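Local coordinates for protein deseasin MCP-01 (Pseudoalteromonas sp., PDB 3VV3) that degrades collagen, acting as a bacterial serine protease of the subtilisin family that hydrolyses peptide bonds, at residues Val45-Thr51 with Ile132-Leu138; Gly89-Asp95 with Lys151-Tyr155; Val222-Thr228 with Val245-Gly251; Leu299-Ala305 with Val314-Asn320. All coordinates share one frame; numbering follows the deposited sequence.

Contact 1: Val45-Thr51 with Ile132-Leu138; sequences VVGVIDT and IVGCKFL
Ile49 and Phe137 meet at about a right angle, the CG2 branch of Ile49 coming obliquely onto the ring to lie 3.5 Å from Phe137 CD1. Ile49 O and Asp50 N sit at the ring's edge, in its plane, and Leu138 CG lies over the centre of one face; Trp173 adds an edge-to-face ring contact. Further back along the strands, the side chains of Val48 and Ile132 cross at a slant, Val48 CG2 lying 3.8 Å from Ile132 CG2, on the face packed by helix 105-114. Val133 belongs to the other face, where its CG1 touches Val45 CG1 at 3.8 Å. With that branch set between backbone N and carbonyl carbon (chi1 48°), CG1 also comes within 3.7 Å of Gly47 CA. These are neighbouring parallel strands, 45-50 and 131-136, in the central sheet of the subtilisin fold. Asp50 stands at the strand's C-terminal end and is hydrogen-bonded through OD1 to His105; with Ser270 the pair probably makes the catalytic triad. Asp50 O takes two donors: Phe137 N at 2.9 Å, nearly in line with the carbonyl, and Leu138 N from above the carbonyl plane. Beyond it Lys136 runs extended until a final bend (chi4 61°) turns NZ onto Thr51 O at 2.7 Å. The same NZ donates to Leu138 O, 2.7 Å away in that carbonyl's plane, and forms a salt bridge with Asp102.

Contact 2: Gly89-Asp95 with Lys151-Tyr155; sequences GINAITD and KCIDY
Lys151 NZ is gripped by two oxygens: it makes a salt bridge to Asp95 OD1 at 2.7 Å, meeting the carboxylate on its syn side, and donates to Ala92 O at 2.9 Å. A kink in the otherwise extended lysine chain (chi3 73°) carries the ammonium group there, where it bridges Ala92 O and Asp95. The loop between them is itself shaped by Asn91 OD1, which accepts from Ile93 N in an Asx turn and also from Thr94 N, completing an Asx motif. Deeper in, Ile90 lies over one face of the Tyr155 ring, the two side chains running past each other in opposite directions. Its CG1 sits above the ring centre, CD1 toward CG, and CG2 toward the hydroxyl end, 3.5 Å from Tyr155 CE1, in a CH-pi contact. Tyr155 OH then passes 3.5 Å from Gly89 CA and is hydrogen-bonded to Asp86, a ligand of one of the calcium ions. Between these two patches Ala92 CB rests against Cys152 SG at 3.7 Å. Strand 89-91 is an outermost strand of the parallel sheet, hydrogen-bonded to strand 131-136; helix 146-161 packs over the face carrying Ile90 and is tied to strand 131-136 by the Cys135-Cys152 disulfide.

Contact 3: Val222-Thr228 with Val245-Gly251; sequences VLSIAST and VDMGAPG
Strands 222-228 and 247-250 run parallel, their axes 4.3 Å apart at closest and splayed by 45°, with backbone bonds passing back and forth from Ser224 to Gly251. Ile225 and Met247 lie side by side, pointing the same way, and Ile225 CD1 is pressed to 3.5 Å from Met247 CG, tighter than usual for carbons. The other branch, Ile225 CG2, leans toward Ala249 CB. Ahead of the second strand Asp246 takes hold of Ser224 twice: its N donates to the Ser224 carbonyl, and its OD2 accepts an almost straight bond from Ser224 N at 2.8 Å, on the anti side of the carboxylate. The torsion that sets CG anti to the carbonyl carbon (chi1 -60°) swings the carboxylate back along the first strand, where the Leu223 side chain crosses it, its CD1 3.6 Å from Asp246 OD2. A water lies 2.6 Å from Asp246 OD2 and also within bonding distance of Val222 O. A leucine in place of Asp246 would probably leave Ser224 N and this water without a carboxylate partner. At the far end Ser227 OG, hydrogen-bonded to Ser235, presses to 3.1 Å from Gly251 CA, on the side where any side chain at Gly251 would collide with it. Helices 269-284 and 292-301 pack against Leu223, Ile225 and Met247. The arrangement is that of an outer strand pair in the parallel sheet of a subtilisin-like alpha/beta fold, with strand 247-250 outermost.

Contact 4: Leu299-Ala305 with Val314-Asn320; sequences LMSSGDA and VAGTRLN
Asp304 OD2 is the acceptor on which Arg318 and Asn320 converge, within a small antiparallel hairpin of strands 304-305 and 317-318. Arg318 NH1 meets it at the edge of the guanidinium, 2.7 Å from Asp304 OD2, in a salt bridge to which NH2 adds a weak bond. Asn320 ND2 reaches the same Asp304 OD2 at 3.0 Å, from the same face of the carboxylate as NH1. Both donor groups stand nearly upright to that carboxylate, the guanidinium plane at 88°. In the backbone, Asp304 and Arg318 form a hydrogen-bonded pair. The arginine folds back alongside the aspartate through bends at chi2 (-97°) and chi3, and further bonds fix its end: NH1 to Leu319 O and NH2 to Asp232. Replacing Arg318 with a methionine would probably leave the carboxylates of both Asp304 and Asp232 without their cationic mate. Asn320 is anchored in turn: ND2 also donates to Asp30, a calcium ligand, while OD1 caps helix 321-327 at Gln323 N. On the helix side, Thr317 OG1 donates to Met300 O at 2.7 Å, in the carbonyl plane and on a lone pair. Met300 CB packs 3.8 Å from Ala315 CB, and its bent tip brings CE 3.7 Å from Val314 CG1. A water links Leu299, on helix 292-301, with Ser302 and Asn320: it donates to Leu299 O and Ser302 OG, and accepts from Asn320 N at 2.9 Å.

In the fold
From the N terminus, strand 45-50 comes first, and contact 1 closes the long loop from it to strand 131-136. Contact 2 opens inside that loop at 89-95 and closes beyond it on helix 146-161, so the two cross in sequence; in space they touch, through a disulfide and a backbone bond from Ala92 N to Lys136 O. Contact 3 then closes a shorter loop on the far side of the chain's centre, at the sheet's other outer strand. Contact 4 follows in series, its segment 314-320 bonding through Val314 and Leu319 to Val245 and Gly248. Contacts 1, 2 and 3 share the sheet; contact 4 sets helix 292-301 and the last hairpin beside its outer strand.

Contact 1: Val45-Thr51 with Ile132-Leu138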
loop_
_atom_site.group_PDB
_atom_site.type_symbol
_atom_site.label_atom_id
_atom_site.label_comp_id
_atom_site.label_asym_id
_atom_site.label_seq_id
_atom_site.Cartn_x
_atom_site.Cartn_y
_atom_site.Cartn_z
ATOM N N VAL A 45 -18.488 -14.669 13.677
ATOM C CA VAL A 45 -18.560 -13.443 12.900
ATOM C C VAL A 45 -17.293 -12.624 13.105
ATOM O O VAL A 45 -16.855 -12.421 14.228
ATOM C CB VAL A 45 -19.799 -12.611 13.293
ATOM C CG1 VAL A 45 -19.937 -11.408 12.376
ATOM C CG2 VAL A 45 -21.050 -13.484 13.237
ATOM N N VAL A 46 -16.697 -12.179 12.004
ATOM C CA VAL A 46 -15.505 -11.345 12.068
ATOM C C VAL A 46 -15.795 -10.003 11.410
ATOM O O VAL A 46 -16.323 -9.951 10.303
ATOM C CB VAL A 46 -14.318 -12.000 11.333
ATOM C CG1 VAL A 46 -13.089 -11.099 11.408
ATOM C CG2 VAL A 46 -13.997 -13.361 11.935
ATOM N N GLY A 47 -15.440 -8.914 12.083
ATOM C CA GLY A 47 -15.630 -7.593 11.511
ATOM C C GLY A 47 -14.367 -7.103 10.831
ATOM O O GLY A 47 -13.272 -7.231 11.383
ATOM N N VAL A 48 -14.517 -6.554 9.626
ATOM C CA VAL A 48 -13.381 -5.979 8.903
ATOM C C VAL A 48 -13.598 -4.476 8.775
ATOM O O VAL A 48 -14.550 -4.032 8.134
ATOM C CB VAL A 48 -13.207 -6.613 7.504
ATOM C CG1 VAL A 48 -12.119 -5.883 6.709
ATOM C CG2 VAL A 48 -12.902 -8.098 7.629
ATOM N N ILE A 49 -12.720 -3.706 9.419
ATOM C CA ILE A 49 -12.792 -2.247 9.406
ATOM C C ILE A 49 -11.731 -1.728 8.435
ATOM O O ILE A 49 -10.525 -1.820 8.700
ATOM C CB ILE A 49 -12.589 -1.689 10.830
ATOM C CG1 ILE A 49 -13.687 -2.245 11.756
ATOM C CG2 ILE A 49 -12.567 -0.147 10.813
ATOM C CD1 ILE A 49 -13.553 -1.846 13.258
ATOM N N ASP A 50 -12.174 -1.221 7.290
ATOM C CA ASP A 50 -11.256 -1.025 6.176
ATOM C C ASP A 50 -11.944 -0.225 5.072
ATOM O O ASP A 50 -12.772 0.651 5.354
ATOM C CB ASP A 50 -10.814 -2.407 5.678
ATOM C CG ASP A 50 -9.412 -2.413 5.071
ATOM O OD1 ASP A 50 -9.185 -1.738 4.046
ATOM O OD2 ASP A 50 -8.542 -3.134 5.600
ATOM N N THR A 51 -11.602 -0.517 3.819
ATOM C CA THR A 51 -12.222 0.163 2.684
ATOM C C THR A 51 -13.553 -0.469 2.285
ATOM O O THR A 51 -14.155 -0.068 1.283
ATOM C CB THR A 51 -11.317 0.131 1.431
ATOM O OG1 THR A 51 -11.148 -1.223 1.003
ATOM C CG2 THR A 51 -9.951 0.742 1.721
ATOM N N ILE A 132 -18.390 -12.648 7.554
ATOM C CA ILE A 132 -17.614 -11.421 7.571
ATOM C C ILE A 132 -18.528 -10.216 7.425
ATOM O O ILE A 132 -19.240 -10.094 6.429
ATOM C CB ILE A 132 -16.597 -11.416 6.426
ATOM C CG1 ILE A 132 -15.574 -12.531 6.641
ATOM C CG2 ILE A 132 -15.900 -10.057 6.337
ATOM C CD1 ILE A 132 -14.664 -12.764 5.448
ATOM N N VAL A 133 -18.503 -9.334 8.421
ATOM C CA VAL A 133 -19.243 -8.071 8.354
ATOM C C VAL A 133 -18.272 -6.921 8.102
ATOM O O VAL A 133 -17.217 -6.834 8.732
ATOM C CB VAL A 133 -20.073 -7.802 9.645
ATOM C CG1 VAL A 133 -19.241 -8.022 10.899
ATOM C CG2 VAL A 133 -20.672 -6.390 9.621
ATOM N N GLY A 134 -18.618 -6.047 7.164
ATOM C CA GLY A 134 -17.719 -4.962 6.819
ATOM C C GLY A 134 -18.156 -3.630 7.375
ATOM O O GLY A 134 -19.350 -3.345 7.457
ATOM N N CYS A 135 -17.185 -2.821 7.785
ATOM C CA CYS A 135 -17.433 -1.401 7.991
ATOM C C CYS A 135 -16.388 -0.630 7.196
ATOM O O CYS A 135 -15.181 -0.750 7.435
ATOM C CB CYS A 135 -17.388 -1.006 9.469
ATOM S SG CYS A 135 -17.817 0.742 9.743
ATOM N N LYS A 136 -16.879 0.127 6.224
ATOM C CA LYS A 136 -16.048 0.918 5.335
ATOM C C LYS A 136 -15.868 2.306 5.929
ATOM O O LYS A 136 -16.831 3.072 6.007
ATOM C CB LYS A 136 -16.732 1.000 3.962
ATOM C CG LYS A 136 -16.087 1.959 2.972
ATOM C CD LYS A 136 -16.796 1.881 1.618
ATOM C CE LYS A 136 -16.123 2.798 0.602
ATOM N NZ LYS A 136 -14.688 2.395 0.376
ATOM N N PHE A 137 -14.652 2.629 6.375
ATOM C CA PHE A 137 -14.360 3.989 6.840
ATOM C C PHE A 137 -13.317 4.675 5.953
ATOM O O PHE A 137 -13.031 5.855 6.134
ATOM C CB PHE A 137 -13.934 4.030 8.325
ATOM C CG PHE A 137 -12.474 3.716 8.562
ATOM C CD1 PHE A 137 -12.001 2.414 8.450
ATOM C CD2 PHE A 137 -11.581 4.723 8.903
ATOM C CE1 PHE A 137 -10.653 2.117 8.672
ATOM C CE2 PHE A 137 -10.232 4.435 9.134
ATOM C CZ PHE A 137 -9.771 3.130 9.015
ATOM N N LEU A 138 -12.768 3.929 4.995
ATOM C CA LEU A 138 -11.826 4.476 4.028
ATOM C C LEU A 138 -12.460 4.510 2.649
ATOM O O LEU A 138 -12.979 3.503 2.177
ATOM C CB LEU A 138 -10.552 3.627 3.983
ATOM C CG LEU A 138 -9.773 3.642 5.295
ATOM C CD1 LEU A 138 -8.686 2.579 5.291
ATOM C CD2 LEU A 138 -9.192 5.034 5.558
#

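Contact 2: Gly89-Asp95 with Lys151-Tyr155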
loop_
_atom_site.group_PDB
_atom_site.type_symbol
_atom_site.label_atom_id
_atom_site.label_comp_id
_atom_site.label_asym_id
_atom_site.label_seq_id
_atom_site.Cartn_x
_atom_site.Cartn_y
_atom_site.Cartn_z
ATOM N N GLY A 89 -23.297 -4.866 6.549
ATOM C CA GLY A 89 -22.416 -3.933 7.232
ATOM C C GLY A 89 -22.754 -2.512 6.826
ATOM O O GLY A 89 -23.852 -2.256 6.330
ATOM N N ILE A 90 -21.811 -1.592 7.009
ATOM C CA ILE A 90 -22.104 -0.182 6.775
ATOM C C ILE A 90 -20.963 0.575 6.130
ATOM O O ILE A 90 -19.828 0.093 6.059
ATOM C CB ILE A 90 -22.441 0.559 8.092
ATOM C CG1 ILE A 90 -21.244 0.523 9.055
ATOM C CG2 ILE A 90 -23.715 -0.008 8.731
ATOM C CD1 ILE A 90 -21.328 1.537 10.209
ATOM N N ASN A 91 -21.294 1.775 5.661
ATOM C CA ASN A 91 -20.309 2.760 5.244
ATOM C C ASN A 91 -20.328 3.866 6.302
ATOM O O ASN A 91 -21.326 4.583 6.435
ATOM C CB ASN A 91 -20.680 3.303 3.859
ATOM C CG ASN A 91 -19.695 4.340 3.336
ATOM O OD1 ASN A 91 -19.179 5.161 4.093
ATOM N ND2 ASN A 91 -19.447 4.315 2.027
ATOM N N ALA A 92 -19.247 3.975 7.074
ATOM C CA ALA A 92 -19.177 4.941 8.178
ATOM C C ALA A 92 -18.946 6.374 7.718
ATOM O O ALA A 92 -19.048 7.315 8.513
ATOM C CB ALA A 92 -18.105 4.529 9.192
ATOM N N ILE A 93 -18.615 6.541 6.442
ATOM C CA ILE A 93 -18.454 7.870 5.871
ATOM C C ILE A 93 -19.820 8.483 5.518
ATOM O O ILE A 93 -20.100 9.647 5.842
ATOM C CB ILE A 93 -17.545 7.828 4.618
ATOM C CG1 ILE A 93 -16.204 7.162 4.946
ATOM C CG2 ILE A 93 -17.342 9.233 4.068
ATOM C CD1 ILE A 93 -15.367 6.847 3.706
ATOM N N THR A 94 -20.673 7.687 4.879
ATOM C CA THR A 94 -21.932 8.191 4.331
ATOM C C THR A 94 -23.144 7.731 5.133
ATOM O O THR A 94 -24.262 8.202 4.900
ATOM C CB THR A 94 -22.128 7.725 2.885
ATOM O OG1 THR A 94 -22.283 6.296 2.857
ATOM C CG2 THR A 94 -20.935 8.131 2.022
ATOM N N ASP A 95 -22.909 6.811 6.066
ATOM C CA ASP A 95 -23.958 6.175 6.865
ATOM C C ASP A 95 -24.845 5.216 6.081
ATOM O O ASP A 95 -25.774 4.633 6.636
ATOM C CB ASP A 95 -24.823 7.211 7.596
ATOM C CG ASP A 95 -24.094 7.871 8.735
ATOM O OD1 ASP A 95 -23.054 7.340 9.173
ATOM O OD2 ASP A 95 -24.557 8.932 9.192
ATOM N N LYS A 151 -16.647 5.137 14.598
ATOM C CA LYS A 151 -18.001 4.757 14.214
ATOM C C LYS A 151 -18.058 3.268 13.882
ATOM O O LYS A 151 -19.018 2.586 14.235
ATOM C CB LYS A 151 -18.509 5.587 13.030
ATOM C CG LYS A 151 -18.807 7.032 13.381
ATOM C CD LYS A 151 -19.164 7.861 12.140
ATOM C CE LYS A 151 -20.547 7.542 11.607
ATOM N NZ LYS A 151 -20.881 8.440 10.447
ATOM N N CYS A 152 -17.028 2.770 13.205
ATOM C CA CYS A 152 -16.951 1.348 12.868
ATOM C C CYS A 152 -16.854 0.469 14.105
ATOM O O CYS A 152 -17.573 -0.522 14.229
ATOM C CB CYS A 152 -15.758 1.072 11.946
ATOM S SG CYS A 152 -16.050 1.608 10.241
ATOM N N ILE A 153 -15.951 0.820 15.011
ATOM C CA ILE A 153 -15.792 0.035 16.232
ATOM C C ILE A 153 -17.085 0.025 17.049
ATOM O O ILE A 153 -17.547 -1.032 17.471
ATOM C CB ILE A 153 -14.595 0.525 17.075
ATOM C CG1 ILE A 153 -13.305 0.398 16.259
ATOM C CG2 ILE A 153 -14.502 -0.267 18.386
ATOM C CD1 ILE A 153 -12.135 1.197 16.804
ATOM N N ASP A 154 -17.682 1.197 17.234
ATOM C CA ASP A 154 -18.956 1.289 17.942
ATOM C C ASP A 154 -20.033 0.425 17.275
ATOM O O ASP A 154 -20.834 -0.224 17.957
ATOM C CB ASP A 154 -19.436 2.744 18.004
ATOM C CG ASP A 154 -18.589 3.614 18.928
ATOM O OD1 ASP A 154 -17.695 3.094 19.631
ATOM O OD2 ASP A 154 -18.834 4.842 18.948
ATOM N N TYR A 155 -20.066 0.430 15.945
ATOM C CA TYR A 155 -21.059 -0.364 15.209
ATOM C C TYR A 155 -20.884 -1.847 15.492
ATOM O O TYR A 155 -21.852 -2.559 15.774
ATOM C CB TYR A 155 -20.940 -0.111 13.701
ATOM C CG TYR A 155 -21.763 -1.030 12.816
ATOM C CD1 TYR A 155 -23.128 -0.820 12.640
ATOM C CD2 TYR A 155 -21.165 -2.075 12.109
ATOM C CE1 TYR A 155 -23.888 -1.650 11.819
ATOM C CE2 TYR A 155 -21.923 -2.910 11.276
ATOM C CZ TYR A 155 -23.280 -2.684 11.139
ATOM O OH TYR A 155 -24.034 -3.490 10.317
#

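Contact 3: Val222-Thr228 with Val245-Gly251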
loop_
_atom_site.group_PDB
_atom_site.type_symbol
_atom_site.label_atom_id
_atom_site.label_comp_id
_atom_site.label_asym_id
_atom_site.label_seq_id
_atom_site.Cartn_x
_atom_site.Cartn_y
_atom_site.Cartn_z
ATOM N N VAL A 222 -5.915 -5.554 22.426
ATOM C CA VAL A 222 -5.230 -5.258 21.171
ATOM C C VAL A 222 -4.150 -6.308 20.916
ATOM O O VAL A 222 -3.311 -6.563 21.780
ATOM C CB VAL A 222 -4.594 -3.844 21.191
ATOM C CG1 VAL A 222 -3.665 -3.639 19.998
ATOM C CG2 VAL A 222 -5.685 -2.763 21.232
ATOM N N LEU A 223 -4.186 -6.926 19.738
ATOM C CA LEU A 223 -3.185 -7.911 19.359
ATOM C C LEU A 223 -2.471 -7.371 18.121
ATOM O O LEU A 223 -3.067 -7.264 17.058
ATOM C CB LEU A 223 -3.849 -9.267 19.102
ATOM C CG LEU A 223 -3.007 -10.415 18.528
ATOM C CD1 LEU A 223 -1.744 -10.648 19.345
ATOM C CD2 LEU A 223 -3.836 -11.688 18.436
ATOM N N SER A 224 -1.203 -6.993 18.289
ATOM C CA SER A 224 -0.452 -6.245 17.277
ATOM C C SER A 224 0.450 -7.171 16.497
ATOM O O SER A 224 1.238 -7.917 17.087
ATOM C CB SER A 224 0.417 -5.149 17.923
ATOM O OG SER A 224 -0.383 -4.194 18.581
ATOM N N ILE A 225 0.366 -7.096 15.172
ATOM C CA ILE A 225 0.956 -8.129 14.322
ATOM C C ILE A 225 2.046 -7.614 13.376
ATOM O O ILE A 225 1.814 -6.694 12.596
ATOM C CB ILE A 225 -0.151 -8.830 13.505
ATOM C CG1 ILE A 225 -1.223 -9.402 14.452
ATOM C CG2 ILE A 225 0.441 -9.902 12.604
ATOM C CD1 ILE A 225 -0.660 -10.297 15.538
ATOM N N ALA A 226 3.234 -8.215 13.460
ATOM C CA ALA A 226 4.306 -7.958 12.499
ATOM C C ALA A 226 4.165 -8.936 11.345
ATOM O O ALA A 226 3.485 -9.966 11.467
ATOM C CB ALA A 226 5.682 -8.107 13.168
ATOM N N SER A 227 4.829 -8.633 10.233
ATOM C CA SER A 227 4.747 -9.459 9.037
ATOM C C SER A 227 5.973 -10.358 8.871
ATOM O O SER A 227 7.099 -9.947 9.144
ATOM C CB SER A 227 4.595 -8.568 7.798
ATOM O OG SER A 227 4.636 -9.346 6.611
ATOM N N THR A 228 5.734 -11.583 8.409
ATOM C CA THR A 228 6.806 -12.522 8.068
ATOM C C THR A 228 6.723 -12.925 6.600
ATOM O O THR A 228 5.691 -12.728 5.940
ATOM C CB THR A 228 6.753 -13.789 8.956
ATOM O OG1 THR A 228 5.509 -14.480 8.754
ATOM C CG2 THR A 228 6.883 -13.415 10.422
ATOM N N VAL A 245 4.633 -4.830 19.986
ATOM C CA VAL A 245 4.150 -5.766 18.970
ATOM C C VAL A 245 4.207 -7.179 19.555
ATOM O O VAL A 245 5.152 -7.523 20.265
ATOM C CB VAL A 245 4.966 -5.664 17.657
ATOM C CG1 VAL A 245 4.426 -6.642 16.600
ATOM C CG2 VAL A 245 4.926 -4.231 17.126
ATOM N N ASP A 246 3.205 -7.999 19.258
ATOM C CA ASP A 246 3.033 -9.255 19.991
ATOM C C ASP A 246 3.597 -10.498 19.309
ATOM O O ASP A 246 4.167 -11.368 19.968
ATOM C CB ASP A 246 1.547 -9.462 20.297
ATOM C CG ASP A 246 0.979 -8.349 21.143
ATOM O OD1 ASP A 246 1.599 -8.042 22.189
ATOM O OD2 ASP A 246 -0.075 -7.782 20.767
ATOM N N MET A 247 3.413 -10.593 17.996
ATOM C CA MET A 247 3.793 -11.794 17.255
ATOM C C MET A 247 3.783 -11.488 15.763
ATOM O O MET A 247 3.438 -10.381 15.365
ATOM C CB MET A 247 2.824 -12.941 17.560
ATOM C CG MET A 247 1.377 -12.633 17.160
ATOM S SD MET A 247 0.255 -14.010 17.507
ATOM C CE MET A 247 0.865 -15.252 16.367
ATOM N N GLY A 248 4.145 -12.468 14.942
ATOM C CA GLY A 248 4.164 -12.270 13.503
ATOM C C GLY A 248 3.287 -13.260 12.762
ATOM O O GLY A 248 2.898 -14.282 13.320
ATOM N N ALA A 249 2.970 -12.951 11.509
ATOM C CA ALA A 249 2.224 -13.854 10.635
ATOM C C ALA A 249 2.547 -13.489 9.184
ATOM O O ALA A 249 3.044 -12.391 8.918
ATOM C CB ALA A 249 0.713 -13.760 10.902
ATOM N N PRO A 250 2.266 -14.395 8.242
ATOM C CA PRO A 250 2.620 -14.137 6.841
ATOM C C PRO A 250 1.992 -12.860 6.262
ATOM O O PRO A 250 0.759 -12.687 6.274
ATOM C CB PRO A 250 2.083 -15.378 6.114
ATOM C CG PRO A 250 2.146 -16.450 7.143
ATOM C CD PRO A 250 1.741 -15.761 8.430
ATOM N N GLY A 251 2.839 -11.983 5.732
ATOM C CA GLY A 251 2.358 -10.762 5.104
ATOM C C GLY A 251 3.093 -10.368 3.833
ATOM O O GLY A 251 2.744 -9.374 3.204
HETATM O O HOH W 1 -0.837 -5.753 22.134
#

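Contact 4: Leu299-Ala305 with Val314-Asn320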
loop_
_atom_site.group_PDB
_atom_site.type_symbol
_atom_site.label_atom_id
_atom_site.label_comp_id
_atom_site.label_asym_id
_atom_site.label_seq_id
_atom_site.Cartn_x
_atom_site.Cartn_y
_atom_site.Cartn_z
ATOM N N LEU A 299 -3.026 -17.504 20.863
ATOM C CA LEU A 299 -2.477 -17.241 19.535
ATOM C C LEU A 299 -0.980 -16.965 19.621
ATOM O O LEU A 299 -0.191 -17.450 18.800
ATOM C CB LEU A 299 -3.229 -16.082 18.868
ATOM C CG LEU A 299 -4.670 -16.439 18.480
ATOM C CD1 LEU A 299 -5.514 -15.176 18.213
ATOM C CD2 LEU A 299 -4.683 -17.376 17.277
ATOM N N MET A 300 -0.585 -16.192 20.628
ATOM C CA MET A 300 0.824 -15.875 20.843
ATOM C C MET A 300 1.645 -17.105 21.243
ATOM O O MET A 300 2.688 -17.388 20.656
ATOM C CB MET A 300 0.957 -14.778 21.898
ATOM C CG MET A 300 0.438 -13.421 21.404
ATOM S SD MET A 300 0.252 -12.185 22.700
ATOM C CE MET A 300 1.958 -11.901 23.192
ATOM N N SER A 301 1.160 -17.847 22.230
ATOM C CA SER A 301 1.961 -18.924 22.805
ATOM C C SER A 301 2.016 -20.151 21.908
ATOM O O SER A 301 2.982 -20.910 21.958
ATOM C CB SER A 301 1.440 -19.300 24.201
ATOM O OG SER A 301 0.136 -19.850 24.130
ATOM N N SER A 302 0.989 -20.350 21.086
ATOM C CA SER A 302 0.927 -21.535 20.229
ATOM C C SER A 302 1.735 -21.398 18.942
ATOM O O SER A 302 1.897 -22.370 18.207
ATOM C CB SER A 302 -0.519 -21.901 19.884
ATOM O OG SER A 302 -1.107 -20.938 19.026
ATOM N N GLY A 303 2.222 -20.190 18.662
ATOM C CA GLY A 303 2.981 -19.953 17.446
ATOM C C GLY A 303 4.330 -20.646 17.484
ATOM O O GLY A 303 4.786 -21.045 18.551
ATOM N N ASP A 304 4.957 -20.796 16.320
ATOM C CA ASP A 304 6.294 -21.386 16.227
ATOM C C ASP A 304 7.350 -20.375 16.650
ATOM O O ASP A 304 7.316 -19.224 16.224
ATOM C CB ASP A 304 6.585 -21.849 14.797
ATOM C CG ASP A 304 5.721 -23.021 14.371
ATOM O OD1 ASP A 304 5.518 -23.942 15.195
ATOM O OD2 ASP A 304 5.258 -23.026 13.208
ATOM N N ALA A 305 8.289 -20.805 17.488
ATOM C CA ALA A 305 9.404 -19.950 17.860
ATOM C C ALA A 305 10.083 -19.457 16.594
ATOM O O ALA A 305 10.343 -20.231 15.672
ATOM C CB ALA A 305 10.392 -20.701 18.740
ATOM N N VAL A 314 6.684 -9.448 21.717
ATOM C CA VAL A 314 6.515 -10.018 23.053
ATOM C C VAL A 314 6.743 -11.533 23.014
ATOM O O VAL A 314 7.546 -12.070 23.781
ATOM C CB VAL A 314 5.117 -9.714 23.659
ATOM C CG1 VAL A 314 4.918 -10.474 24.976
ATOM C CG2 VAL A 314 4.938 -8.215 23.885
ATOM N N ALA A 315 6.046 -12.217 22.113
ATOM C CA ALA A 315 6.045 -13.678 22.103
ATOM C C ALA A 315 7.189 -14.288 21.308
ATOM O O ALA A 315 7.578 -15.429 21.561
ATOM C CB ALA A 315 4.703 -14.213 21.582
ATOM N N GLY A 316 7.716 -13.541 20.342
ATOM C CA GLY A 316 8.769 -14.053 19.480
ATOM C C GLY A 316 8.325 -15.244 18.648
ATOM O O GLY A 316 9.140 -16.074 18.250
ATOM N N THR A 317 7.024 -15.335 18.382
ATOM C CA THR A 317 6.498 -16.446 17.609
ATOM C C THR A 317 5.822 -16.000 16.316
ATOM O O THR A 317 5.385 -14.856 16.186
ATOM C CB THR A 317 5.460 -17.236 18.411
ATOM O OG1 THR A 317 4.408 -16.346 18.800
ATOM C CG2 THR A 317 6.093 -17.856 19.661
ATOM N N ARG A 318 5.743 -16.930 15.377
ATOM C CA ARG A 318 5.020 -16.746 14.136
ATOM C C ARG A 318 3.782 -17.631 14.189
ATOM O O ARG A 318 3.867 -18.793 14.575
ATOM C CB ARG A 318 5.908 -17.128 12.943
ATOM C CG ARG A 318 5.295 -16.816 11.578
ATOM C CD ARG A 318 4.609 -18.026 10.955
ATOM N NE ARG A 318 5.578 -19.091 10.682
ATOM C CZ ARG A 318 5.530 -20.309 11.210
ATOM N NH1 ARG A 318 4.539 -20.649 12.031
ATOM N NH2 ARG A 318 6.472 -21.197 10.902
ATOM N N LEU A 319 2.637 -17.064 13.807
ATOM C CA LEU A 319 1.342 -17.750 13.879
ATOM C C LEU A 319 1.372 -19.209 13.429
ATOM O O LEU A 319 1.904 -19.538 12.369
ATOM C CB LEU A 319 0.311 -16.994 13.041
ATOM C CG LEU A 319 -1.108 -17.562 12.963
ATOM C CD1 LEU A 319 -1.811 -17.491 14.312
ATOM C CD2 LEU A 319 -1.891 -16.810 11.887
ATOM N N ASN A 320 0.774 -20.081 14.234
ATOM C CA ASN A 320 0.541 -21.450 13.813
ATOM C C ASN A 320 -0.863 -21.861 14.219
ATOM O O ASN A 320 -1.130 -22.102 15.394
ATOM C CB ASN A 320 1.569 -22.405 14.421
ATOM C CG ASN A 320 1.470 -23.793 13.824
ATOM O OD1 ASN A 320 0.390 -24.386 13.787
ATOM N ND2 ASN A 320 2.589 -24.303 13.314
HETATM O O HOH W 2 -0.332 -19.342 16.806
#